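Local coordinates for protein cytochrome P450 monooxygenase (Rhodococcus sp. ECU0066, PDB 6KBH) that probably acts as a self-sufficient cytochrome P450 monooxygenase, carrying heme, FMN and a [2Fe-2S] cluster in a single chain, at residues K242-P247 and F255-Q260; M134-A139 and D269-S274. All blocks are in the same frame, centred on the assembly; numbering follows the deposited sequence.

Interaction 1. Residues K242-P247 and F255-Q260; sequences KMRKDP and FGIRVQ
Ile257 and Pro247 make the apolar part of this contact, and these two residues have the most surface buried by it. The CG2 methyl of Ile257 lies 4.0 Å from CB of Pro247 and also faces the backbone carbonyl of Arg244. With CG1 beside its backbone N (chi1 -54°), Ile257 sends its other branch toward Met243, where CD1 rests against the carbonyl O.

The hydrogen bonding is weak. The O of Pro247 meets the edge of the Arg258 guanidinium near its plane; NE approaches this oxygen to 2.7 Å, but the N-H...O angle is only 121°. A second, equally bent bond from NH2 is less certain, because the position of that nitrogen is itself doubtful.

In the remaining polar pair, Arg244 and Gln260 cross at about a right angle. Arg244 NH1 is 3.0 Å from Gln260 OE1, yet the angle is too poor for a hydrogen bond, and the firm partner of NH1 is Asp269, through a salt bridge.

Residues 242-247 run from the end of helix 219-242 into the loop leading to helix 252-262 and pack against the flank of that helix, consistent with the G-to-H connection of the P450 fold.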
loop_
_atom_site.group_PDB
_atom_site.type_symbol
_atom_site.label_atom_id
_atom_site.label_comp_id
_atom_site.label_asym_id
_atom_site.label_seq_id
_atom_site.Cartn_x
_atom_site.Cartn_y
_atom_site.Cartn_z
ATOM N N LYS A 242 -24.730 -8.314 -25.664
ATOM C CA LYS A 242 -23.742 -8.540 -26.714
ATOM C C LYS A 242 -22.552 -9.338 -26.189
ATOM O O LYS A 242 -22.153 -10.342 -26.790
ATOM C CB LYS A 242 -23.279 -7.206 -27.300
ATOM C CG LYS A 242 -22.139 -7.356 -28.291
ATOM C CD LYS A 242 -21.442 -6.037 -28.568
ATOM C CE LYS A 242 -22.164 -5.243 -29.639
ATOM N NZ LYS A 242 -21.354 -4.081 -30.101
ATOM N N MET A 243 -21.968 -8.904 -25.072
ATOM C CA MET A 243 -20.855 -9.617 -24.458
ATOM C C MET A 243 -21.308 -10.826 -23.655
ATOM O O MET A 243 -20.464 -11.508 -23.064
ATOM C CB MET A 243 -20.051 -8.676 -23.555
ATOM C CG MET A 243 -20.871 -8.022 -22.452
ATOM S SD MET A 243 -19.892 -7.031 -21.299
ATOM C CE MET A 243 -19.375 -5.695 -22.362
ATOM N N ARG A 244 -22.610 -11.112 -23.637
ATOM C CA ARG A 244 -23.118 -12.256 -22.894
ATOM C C ARG A 244 -22.562 -13.572 -23.440
ATOM O O ARG A 244 -22.458 -14.551 -22.694
ATOM C CB ARG A 244 -24.649 -12.262 -22.927
ATOM C CG ARG A 244 -25.333 -13.134 -21.869
ATOM C CD ARG A 244 -25.032 -12.665 -20.456
ATOM N NE ARG A 244 -26.083 -11.822 -19.891
ATOM C CZ ARG A 244 -26.909 -12.213 -18.924
ATOM N NH1 ARG A 244 -26.813 -13.440 -18.431
ATOM N NH2 ARG A 244 -27.827 -11.380 -18.452
ATOM N N LYS A 245 -22.157 -13.620 -24.711
ATOM C CA LYS A 245 -21.768 -14.884 -25.320
ATOM C C LYS A 245 -20.285 -14.913 -25.708
ATOM O O LYS A 245 -19.840 -15.820 -26.429
ATOM C CB LYS A 245 -22.687 -15.213 -26.494
ATOM C CG LYS A 245 -22.796 -14.145 -27.631
ATOM C CD LYS A 245 -21.459 -13.826 -28.301
ATOM C CE LYS A 245 -21.435 -12.641 -29.256
ATOM N NZ LYS A 245 -19.992 -12.314 -29.512
ATOM N N ASP A 246 -19.500 -13.940 -25.218
ATOM C CA ASP A 246 -18.035 -13.998 -25.196
ATOM C C ASP A 246 -17.627 -13.816 -23.735
ATOM O O ASP A 246 -17.119 -12.752 -23.351
ATOM C CB ASP A 246 -17.397 -12.930 -26.090
ATOM C CG ASP A 246 -15.837 -12.984 -26.102
ATOM O OD1 ASP A 246 -15.209 -13.786 -25.360
ATOM O OD2 ASP A 246 -15.248 -12.233 -26.916
ATOM N N PRO A 247 -17.920 -14.806 -22.874
ATOM C CA PRO A 247 -17.559 -14.646 -21.458
ATOM C C PRO A 247 -16.065 -14.735 -21.212
ATOM O O PRO A 247 -15.553 -14.035 -20.331
ATOM C CB PRO A 247 -18.319 -15.787 -20.759
ATOM C CG PRO A 247 -18.488 -16.829 -21.785
ATOM C CD PRO A 247 -18.610 -16.096 -23.118
ATOM N N PHE A 255 -15.743 -11.466 -16.652
ATOM C CA PHE A 255 -15.482 -12.213 -15.423
ATOM C C PHE A 255 -16.768 -12.430 -14.634
ATOM O O PHE A 255 -16.974 -13.506 -14.059
ATOM C CB PHE A 255 -14.428 -11.472 -14.597
ATOM C CG PHE A 255 -13.988 -12.179 -13.332
ATOM C CD1 PHE A 255 -14.850 -12.374 -12.261
ATOM C CD2 PHE A 255 -12.676 -12.616 -13.208
ATOM C CE1 PHE A 255 -14.421 -13.013 -11.111
ATOM C CE2 PHE A 255 -12.243 -13.251 -12.053
ATOM C CZ PHE A 255 -13.116 -13.448 -11.009
ATOM N N GLY A 256 -17.654 -11.434 -14.617
ATOM C CA GLY A 256 -18.920 -11.597 -13.924
ATOM C C GLY A 256 -19.831 -12.619 -14.573
ATOM O O GLY A 256 -20.656 -13.238 -13.897
ATOM N N ILE A 257 -19.708 -12.808 -15.889
ATOM C CA ILE A 257 -20.581 -13.753 -16.579
ATOM C C ILE A 257 -20.223 -15.186 -16.206
ATOM O O ILE A 257 -21.106 -16.035 -16.041
ATOM C CB ILE A 257 -20.515 -13.533 -18.099
ATOM C CG1 ILE A 257 -20.818 -12.073 -18.439
ATOM C CG2 ILE A 257 -21.495 -14.450 -18.809
ATOM C CD1 ILE A 257 -20.458 -11.696 -19.853
ATOM N N ARG A 258 -18.927 -15.479 -16.061
ATOM C CA ARG A 258 -18.516 -16.843 -15.748
ATOM C C ARG A 258 -18.922 -17.247 -14.339
ATOM O O ARG A 258 -19.232 -18.419 -14.101
ATOM C CB ARG A 258 -17.009 -16.992 -15.933
ATOM C CG ARG A 258 -16.479 -16.170 -17.081
ATOM C CD ARG A 258 -15.007 -16.416 -17.340
ATOM N NE ARG A 258 -14.519 -15.486 -18.350
ATOM C CZ ARG A 258 -13.658 -14.505 -18.105
ATOM N NH1 ARG A 258 -13.174 -14.338 -16.884
ATOM N NH2 ARG A 258 -13.280 -13.692 -19.082
ATOM N N VAL A 259 -18.928 -16.301 -13.396
ATOM C CA VAL A 259 -19.375 -16.633 -12.050
ATOM C C VAL A 259 -20.880 -16.872 -12.037
ATOM O O VAL A 259 -21.391 -17.611 -11.185
ATOM C CB VAL A 259 -18.955 -15.539 -11.047
ATOM C CG1 VAL A 259 -17.518 -15.110 -11.299
ATOM C CG2 VAL A 259 -19.884 -14.345 -11.119
ATOM N N GLN A 260 -21.611 -16.272 -12.983
ATOM C CA GLN A 260 -23.039 -16.548 -13.102
ATOM C C GLN A 260 -23.283 -18.008 -13.453
ATOM O O GLN A 260 -24.150 -18.664 -12.868
ATOM C CB GLN A 260 -23.673 -15.631 -14.148
ATOM C CG GLN A 260 -25.191 -15.688 -14.158
ATOM C CD GLN A 260 -25.807 -14.821 -15.236
ATOM O OE1 GLN A 260 -25.113 -14.321 -16.121
ATOM N NE2 GLN A 260 -27.119 -14.636 -15.166
#

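Interaction 2. Residues M134-A139 and D269-S274; sequences MPRRRA and DSYLHS. With HEM (protoporphyrin IX containing Fe), chain C.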
loop_
_atom_site.group_PDB
_atom_site.type_symbol
_atom_site.label_atom_id
_atom_site.label_comp_id
_atom_site.label_asym_id
_atom_site.label_seq_id
_atom_site.Cartn_x
_atom_site.Cartn_y
_atom_site.Cartn_z
ATOM N N MET A 134 -21.290 -10.138 1.123
ATOM C CA MET A 134 -19.969 -10.766 1.173
ATOM C C MET A 134 -19.765 -11.812 0.084
ATOM O O MET A 134 -18.722 -11.762 -0.591
ATOM C CB MET A 134 -19.716 -11.353 2.567
ATOM C CG MET A 134 -19.221 -10.349 3.598
ATOM S SD MET A 134 -17.953 -9.221 2.979
ATOM C CE MET A 134 -16.629 -10.347 2.558
ATOM N N PRO A 135 -20.675 -12.771 -0.143
ATOM C CA PRO A 135 -20.449 -13.717 -1.251
ATOM C C PRO A 135 -20.268 -13.038 -2.595
ATOM O O PRO A 135 -19.434 -13.473 -3.397
ATOM C CB PRO A 135 -21.709 -14.592 -1.221
ATOM C CG PRO A 135 -22.167 -14.529 0.187
ATOM C CD PRO A 135 -21.877 -13.128 0.631
ATOM N N ARG A 136 -21.025 -11.974 -2.863
ATOM C CA ARG A 136 -20.877 -11.268 -4.130
ATOM C C ARG A 136 -19.554 -10.517 -4.191
ATOM O O ARG A 136 -18.937 -10.419 -5.257
ATOM C CB ARG A 136 -22.046 -10.309 -4.332
ATOM C CG ARG A 136 -23.416 -10.965 -4.364
ATOM C CD ARG A 136 -24.400 -9.988 -4.957
ATOM N NE ARG A 136 -25.801 -10.249 -4.641
ATOM C CZ ARG A 136 -26.674 -10.771 -5.498
ATOM N NH1 ARG A 136 -26.288 -11.097 -6.725
ATOM N NH2 ARG A 136 -27.934 -10.962 -5.131
ATOM N N ARG A 137 -19.103 -9.974 -3.057
ATOM C CA ARG A 137 -17.811 -9.294 -3.018
ATOM C C ARG A 137 -16.671 -10.284 -3.213
ATOM O O ARG A 137 -15.774 -10.061 -4.033
ATOM C CB ARG A 137 -17.652 -8.542 -1.696
ATOM C CG ARG A 137 -16.303 -7.850 -1.522
ATOM C CD ARG A 137 -16.151 -7.287 -0.115
ATOM N NE ARG A 137 -14.822 -6.731 0.131
ATOM C CZ ARG A 137 -14.499 -5.453 -0.045
ATOM N NH1 ARG A 137 -15.406 -4.585 -0.476
ATOM N NH2 ARG A 137 -13.264 -5.039 0.207
ATOM N N ARG A 138 -16.690 -11.386 -2.459
ATOM C CA ARG A 138 -15.643 -12.392 -2.591
ATOM C C ARG A 138 -15.641 -13.006 -3.986
ATOM O O ARG A 138 -14.575 -13.261 -4.558
ATOM C CB ARG A 138 -15.822 -13.470 -1.522
ATOM C CG ARG A 138 -15.712 -12.959 -0.089
ATOM C CD ARG A 138 -15.741 -14.103 0.915
ATOM N NE ARG A 138 -15.907 -13.646 2.295
ATOM C CZ ARG A 138 -14.903 -13.344 3.116
ATOM N NH1 ARG A 138 -13.646 -13.445 2.703
ATOM N NH2 ARG A 138 -15.154 -12.941 4.354
ATOM N N ALA A 139 -16.826 -13.239 -4.554
ATOM C CA ALA A 139 -16.899 -13.808 -5.896
ATOM C C ALA A 139 -16.341 -12.847 -6.937
ATOM O O ALA A 139 -15.641 -13.265 -7.866
ATOM C CB ALA A 139 -18.343 -14.179 -6.236
ATOM N N ASP A 269 -29.042 -12.171 -13.529
ATOM C CA ASP A 269 -29.080 -11.302 -14.703
ATOM C C ASP A 269 -29.328 -9.853 -14.305
ATOM O O ASP A 269 -28.756 -8.930 -14.899
ATOM C CB ASP A 269 -30.149 -11.777 -15.685
ATOM C CG ASP A 269 -29.778 -13.076 -16.358
ATOM O OD1 ASP A 269 -28.571 -13.396 -16.406
ATOM O OD2 ASP A 269 -30.694 -13.783 -16.827
ATOM N N SER A 270 -30.166 -9.631 -13.289
ATOM C CA SER A 270 -30.370 -8.276 -12.788
ATOM C C SER A 270 -29.091 -7.703 -12.198
ATOM O O SER A 270 -28.831 -6.500 -12.325
ATOM C CB SER A 270 -31.487 -8.261 -11.743
ATOM O OG SER A 270 -31.091 -8.951 -10.569
ATOM N N TYR A 271 -28.271 -8.547 -11.570
ATOM C CA TYR A 271 -27.119 -8.044 -10.832
ATOM C C TYR A 271 -26.039 -7.503 -11.764
ATOM O O TYR A 271 -25.483 -6.427 -11.515
ATOM C CB TYR A 271 -26.546 -9.133 -9.931
ATOM C CG TYR A 271 -25.666 -8.550 -8.865
ATOM C CD1 TYR A 271 -26.221 -7.897 -7.779
ATOM C CD2 TYR A 271 -24.282 -8.618 -8.959
ATOM C CE1 TYR A 271 -25.434 -7.343 -6.810
ATOM C CE2 TYR A 271 -23.477 -8.067 -7.985
ATOM C CZ TYR A 271 -24.059 -7.428 -6.913
ATOM O OH TYR A 271 -23.266 -6.877 -5.931
ATOM N N LEU A 272 -25.704 -8.247 -12.827
ATOM C CA LEU A 272 -24.674 -7.765 -13.745
ATOM C C LEU A 272 -25.174 -6.595 -14.571
ATOM O O LEU A 272 -24.376 -5.747 -14.982
ATOM C CB LEU A 272 -24.165 -8.864 -14.686
ATOM C CG LEU A 272 -23.479 -10.090 -14.087
ATOM C CD1 LEU A 272 -24.538 -10.985 -13.580
ATOM C CD2 LEU A 272 -22.626 -10.828 -15.094
ATOM N N HIS A 273 -26.477 -6.538 -14.843
ATOM C CA HIS A 273 -27.028 -5.318 -15.416
ATOM C C HIS A 273 -26.831 -4.150 -14.461
ATOM O O HIS A 273 -26.516 -3.032 -14.887
ATOM C CB HIS A 273 -28.507 -5.508 -15.749
ATOM C CG HIS A 273 -29.041 -4.478 -16.692
ATOM N ND1 HIS A 273 -30.357 -4.450 -17.102
ATOM C CD2 HIS A 273 -28.433 -3.436 -17.307
ATOM C CE1 HIS A 273 -30.534 -3.435 -17.929
ATOM N NE2 HIS A 273 -29.383 -2.804 -18.070
ATOM N N SER A 274 -26.995 -4.396 -13.159
ATOM C CA SER A 274 -26.648 -3.387 -12.165
ATOM C C SER A 274 -25.142 -3.164 -12.111
ATOM O O SER A 274 -24.682 -2.024 -11.976
ATOM C CB SER A 274 -27.180 -3.799 -10.791
ATOM O OG SER A 274 -28.597 -3.744 -10.748
HETATM C CHA HEM C . -16.852 1.236 -2.117
HETATM C CHB HEM C . -14.011 5.404 -2.079
HETATM C CHC HEM C . -12.268 4.329 -6.959
HETATM C CHD HEM C . -15.095 0.203 -6.960
HETATM C C1A HEM C . -16.102 2.477 -1.916
HETATM C C2A HEM C . -16.374 3.069 -0.601
HETATM C C3A HEM C . -15.584 4.221 -0.586
HETATM C C4A HEM C . -14.907 4.222 -1.910
HETATM C CMA HEM C . -15.468 5.220 0.522
HETATM C CAA HEM C . -17.259 2.564 0.497
HETATM C CBA HEM C . -16.533 1.959 1.658
HETATM C CGA HEM C . -17.303 1.219 2.699
HETATM O O1A HEM C . -18.525 1.510 2.609
HETATM O O2A HEM C . -16.516 0.509 3.384
HETATM C C1B HEM C . -13.273 5.533 -3.375
HETATM C C2B HEM C . -12.305 6.670 -3.726
HETATM C C3B HEM C . -11.761 6.324 -5.253
HETATM C C4B HEM C . -12.461 5.038 -5.647
HETATM C CMB HEM C . -11.941 7.836 -2.871
HETATM C CAB HEM C . -10.806 7.109 -6.086
HETATM C CBB HEM C . -9.497 7.485 -5.484
HETATM C C1C HEM C . -13.052 3.070 -7.115
HETATM C C2C HEM C . -12.786 2.499 -8.409
HETATM C C3C HEM C . -13.558 1.360 -8.438
HETATM C C4C HEM C . -14.215 1.355 -7.139
HETATM C CMC HEM C . -11.878 3.019 -9.475
HETATM C CAC HEM C . -13.648 0.365 -9.554
HETATM C CBC HEM C . -14.869 0.278 -10.396
HETATM C C1D HEM C . -15.711 0.296 -5.630
HETATM C C2D HEM C . -16.636 -0.852 -5.352
HETATM C C3D HEM C . -17.193 -0.534 -3.832
HETATM C C4D HEM C . -16.501 0.748 -3.466
HETATM C CMD HEM C . -16.955 -1.990 -6.258
HETATM C CAD HEM C . -18.144 -1.350 -3.030
HETATM C CBD HEM C . -17.561 -2.561 -2.379
HETATM C CGD HEM C . -18.326 -3.159 -1.255
HETATM O O1D HEM C . -19.143 -2.300 -0.844
HETATM O O2D HEM C . -17.938 -4.333 -1.026
HETATM N NA HEM C . -15.208 3.169 -2.741
HETATM N NB HEM C . -13.317 4.520 -4.484
HETATM N NC HEM C . -13.932 2.381 -6.311
HETATM N ND HEM C . -15.513 1.329 -4.516
HETATM FE FE HEM C . -14.510 3.034 -4.563
#
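Arg136 lies across one face of the Tyr271 ring, and this pair accounts for essentially all the surface buried between residues 134-139 and 269-274. The arginine chain, extended from CG to NE, passes from the hydroxyl end of the ring toward its CB end. Its CD stands over the face 3.6 Å from the ring centroid, a CH-pi contact, while NH1 reaches as far as CG of Tyr271, at 3.4 Å. The guanidinium is laid flat, its plane 18° from that of the ring, and CZ is 4.1 Å from the centroid, which makes the stack a cation-pi interaction as well. With CG anti to the backbone N (chi1 -162°), the Tyr271 ring is carried across toward helix 133-139.

Helix 133-139 is consistent with the P450 C helix, where many bacterial members carry a histidine and an arginine four residues apart that bind the heme; here both His133 and Arg137 hydrogen-bond to it. Helix 269-281 probably begins the long central helix of the fold. Arg137 leaves its helix away from Tyr271, and its NH1 donates to O2D of a heme propionate at 2.6 Å, with an N-H...O angle of 143°. The propionate oxygen sits at the guanidinium edge, near its plane, and the same NH1 also bonds to the carbonyl O of Gln392.

Glu128 serves both members of the stack: OE2 hydrogen-bonds to the Tyr271 hydroxyl, and OE1 forms a long, weak ion pair with NE of Arg136. A leucine at Tyr271 would probably leave the Arg136 guanidinium without its flat aromatic support, free to turn, and Glu128 without its hydroxyl partner. On the far side of helix 269-281, His273 stacks on Trp233 of helix 219-242.

Interactions 1 and 2 have centres 12 Å apart, and residues 242-260 lie within the chain loop that interaction 2 closes. An ionic link joins them: OD1 of Asp269, at the start of helix 269-281, is 2.7 Å from NH1 of Arg244, forming a salt bridge. Packing adds two joints, with CD2 of Leu272 lying 3.3 Å from the O of Gly256 and CE1 of Phe255 3.5 Å from the O of Ala139. Helix 252-262 thus touches both helices of interaction 2. Only interaction 2 reaches the heme directly, through Arg137; in interaction 1 the Phe255 side chain remains about 12 Å from the cofactor.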